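Local coordinates for uncharacterized protein (Thermus thermophilus HB8, PDB 6SCE) that acts as a DNA nuclease of Type III CRISPR defence, switched on when cyclic oligoadenylate binds, at residues K49-R55 with R145-L151. Residues are numbered along the deposited sequence; the frame is centred on the assembly and turned at random.
Sequences KRQAFFR and RLYLEPL
Lys49 lays its side chain along Leu146, Tyr147 and Leu151. CB and CG lie against the Leu146 carbonyl, CG 3.4 Å from Leu146 O, a buried oxygen with no polar partner in the model; CG also meets Pro150 CG, the side chains crossing at about a right angle. CD comes to 4.0 Å from Tyr147 CD1, CE rests on Leu151 CD1, and NZ stands over the Tyr147 face, a cation-pi contact 4.8 Å from the centroid, while hydrogen-bonding to Arg218 O. Lysine suits this path by its long apolar stem and charged tip. Cut back to an alanine, this position would probably leave the Tyr147 face without its cation. The contact packs helix 44-59, beside the parallel strands of a Rossmann-like domain consistent with a CARF domain, against helix 140-148 and the residues after it; Tyr147 OH is hydrogen-bonded to Asp13 OD1 and an adenine N6 of the bound RNA. Small Ala52 lets its CB approach Arg145 O to 3.4 Å. Leu146 CD2 packs on Phe53 CA (3.6 Å). One water, in the Arg145 guanidinium plane, accepts from Arg145 NE and donates to Ala52 O; Glu59 pairs with Arg145 NH2. Arg55 NH2 makes a long salt bridge, 3.8 Å, to Glu149 OE2, the planes 71° apart.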
# COMPACT_ATOMS: atom_id res chain seq x y z
N LYS A 49 -17.91 6.71 -5.78
CA LYS A 49 -17.12 7.49 -6.72
C LYS A 49 -17.31 7.00 -8.15
O LYS A 49 -17.35 7.81 -9.09
CB LYS A 49 -15.64 7.45 -6.31
CG LYS A 49 -15.35 8.16 -4.99
CD LYS A 49 -13.88 8.07 -4.62
CE LYS A 49 -13.56 8.82 -3.33
NZ LYS A 49 -12.17 8.55 -2.87
N ARG A 50 -17.45 5.67 -8.31
CA ARG A 50 -17.69 5.11 -9.59
C ARG A 50 -19.07 5.55 -10.12
O ARG A 50 -19.19 5.86 -11.30
CB ARG A 50 -17.57 3.58 -9.58
CG ARG A 50 -17.76 2.96 -10.94
CD ARG A 50 -17.55 1.46 -10.91
NE ARG A 50 -16.16 1.13 -10.60
CZ ARG A 50 -15.69 -0.10 -10.41
NH1 ARG A 50 -16.50 -1.15 -10.47
NH2 ARG A 50 -14.42 -0.26 -10.11
N GLN A 51 -20.09 5.56 -9.26
CA GLN A 51 -21.41 6.04 -9.69
C GLN A 51 -21.36 7.52 -10.04
O GLN A 51 -22.03 7.93 -10.97
CB GLN A 51 -22.51 5.72 -8.66
CG GLN A 51 -22.77 4.22 -8.54
CD GLN A 51 -23.00 3.54 -9.90
OE1 GLN A 51 -23.79 4.03 -10.71
NE2 GLN A 51 -22.30 2.44 -10.15
N ALA A 52 -20.55 8.30 -9.33
CA ALA A 52 -20.36 9.71 -9.67
C ALA A 52 -19.70 9.87 -11.05
O ALA A 52 -20.05 10.75 -11.84
CB ALA A 52 -19.57 10.40 -8.60
N PHE A 53 -18.77 8.99 -11.37
CA PHE A 53 -18.13 8.99 -12.65
C PHE A 53 -19.16 8.66 -13.75
O PHE A 53 -19.22 9.34 -14.79
CB PHE A 53 -16.99 7.97 -12.65
CG PHE A 53 -16.33 7.75 -13.98
CD1 PHE A 53 -15.89 8.81 -14.75
CD2 PHE A 53 -16.11 6.46 -14.45
CE1 PHE A 53 -15.28 8.60 -15.97
CE2 PHE A 53 -15.45 6.25 -15.64
CZ PHE A 53 -15.03 7.32 -16.41
N PHE A 54 -19.99 7.66 -13.52
CA PHE A 54 -21.01 7.30 -14.49
C PHE A 54 -22.07 8.41 -14.69
O PHE A 54 -22.50 8.64 -15.81
CB PHE A 54 -21.70 5.98 -14.11
CG PHE A 54 -20.81 4.77 -14.23
CD1 PHE A 54 -19.65 4.79 -15.00
CD2 PHE A 54 -21.14 3.58 -13.57
CE1 PHE A 54 -18.84 3.67 -15.11
CE2 PHE A 54 -20.32 2.47 -13.69
CZ PHE A 54 -19.18 2.52 -14.47
N ARG A 55 -22.37 9.13 -13.63
CA ARG A 55 -23.20 10.34 -13.72
C ARG A 55 -22.57 11.41 -14.60
O ARG A 55 -23.24 12.02 -15.42
CB ARG A 55 -23.50 10.87 -12.31
CG ARG A 55 -24.31 12.15 -12.25
CD ARG A 55 -24.41 12.66 -10.82
NE ARG A 55 -25.01 14.00 -10.75
CZ ARG A 55 -25.27 14.66 -9.62
NH1 ARG A 55 -25.83 15.86 -9.68
NH2 ARG A 55 -24.98 14.13 -8.43
N ARG A 145 -16.64 16.69 -8.16
CA ARG A 145 -17.81 15.90 -8.52
C ARG A 145 -17.52 14.38 -8.49
O ARG A 145 -18.41 13.59 -8.25
CB ARG A 145 -18.47 16.38 -9.83
CG ARG A 145 -17.64 16.16 -11.07
CD ARG A 145 -18.41 16.55 -12.36
NE ARG A 145 -19.65 15.82 -12.44
CZ ARG A 145 -20.71 16.18 -13.14
NH1 ARG A 145 -20.67 17.25 -13.93
NH2 ARG A 145 -21.79 15.41 -13.08
N LEU A 146 -16.26 13.98 -8.71
CA LEU A 146 -15.86 12.56 -8.69
C LEU A 146 -15.54 12.02 -7.31
O LEU A 146 -15.76 10.84 -7.06
CB LEU A 146 -14.63 12.33 -9.59
CG LEU A 146 -14.84 12.51 -11.11
CD1 LEU A 146 -13.56 12.29 -11.87
CD2 LEU A 146 -15.93 11.56 -11.57
N TYR A 147 -15.02 12.87 -6.42
CA TYR A 147 -14.56 12.45 -5.08
C TYR A 147 -15.39 13.04 -3.95
O TYR A 147 -15.80 12.32 -3.04
CB TYR A 147 -13.13 12.89 -4.84
CG TYR A 147 -12.03 12.24 -5.68
CD1 TYR A 147 -12.30 11.23 -6.60
CD2 TYR A 147 -10.70 12.64 -5.52
CE1 TYR A 147 -11.27 10.64 -7.33
CE2 TYR A 147 -9.67 12.06 -6.25
CZ TYR A 147 -9.96 11.05 -7.14
OH TYR A 147 -8.92 10.46 -7.86
N LEU A 148 -15.58 14.35 -3.98
CA LEU A 148 -16.15 15.00 -2.80
C LEU A 148 -17.67 14.86 -2.74
O LEU A 148 -18.23 14.44 -1.72
CB LEU A 148 -15.73 16.46 -2.75
CG LEU A 148 -14.23 16.68 -2.75
CD1 LEU A 148 -13.95 18.16 -2.61
CD2 LEU A 148 -13.52 15.88 -1.66
N GLU A 149 -18.33 15.16 -3.84
CA GLU A 149 -19.78 15.03 -3.89
C GLU A 149 -20.25 13.63 -3.49
O GLU A 149 -21.12 13.49 -2.62
CB GLU A 149 -20.31 15.45 -5.27
CG GLU A 149 -21.83 15.41 -5.39
CD GLU A 149 -22.40 14.00 -5.49
OE1 GLU A 149 -21.79 13.13 -6.17
OE2 GLU A 149 -23.49 13.75 -4.91
N PRO A 150 -19.71 12.56 -4.11
CA PRO A 150 -20.22 11.25 -3.68
C PRO A 150 -19.92 10.87 -2.23
O PRO A 150 -20.58 10.00 -1.70
CB PRO A 150 -19.52 10.26 -4.62
CG PRO A 150 -18.34 10.99 -5.13
CD PRO A 150 -18.79 12.42 -5.25
N LEU A 151 -18.90 11.47 -1.61
CA LEU A 151 -18.60 11.20 -0.21
C LEU A 151 -19.41 12.12 0.74
O LEU A 151 -19.21 12.07 1.95
CB LEU A 151 -17.11 11.41 0.06
CG LEU A 151 -16.10 10.40 -0.50
CD1 LEU A 151 -14.68 10.92 -0.36
CD2 LEU A 151 -16.23 9.05 0.17
O HOH W 1 -20.69 13.41 -11.26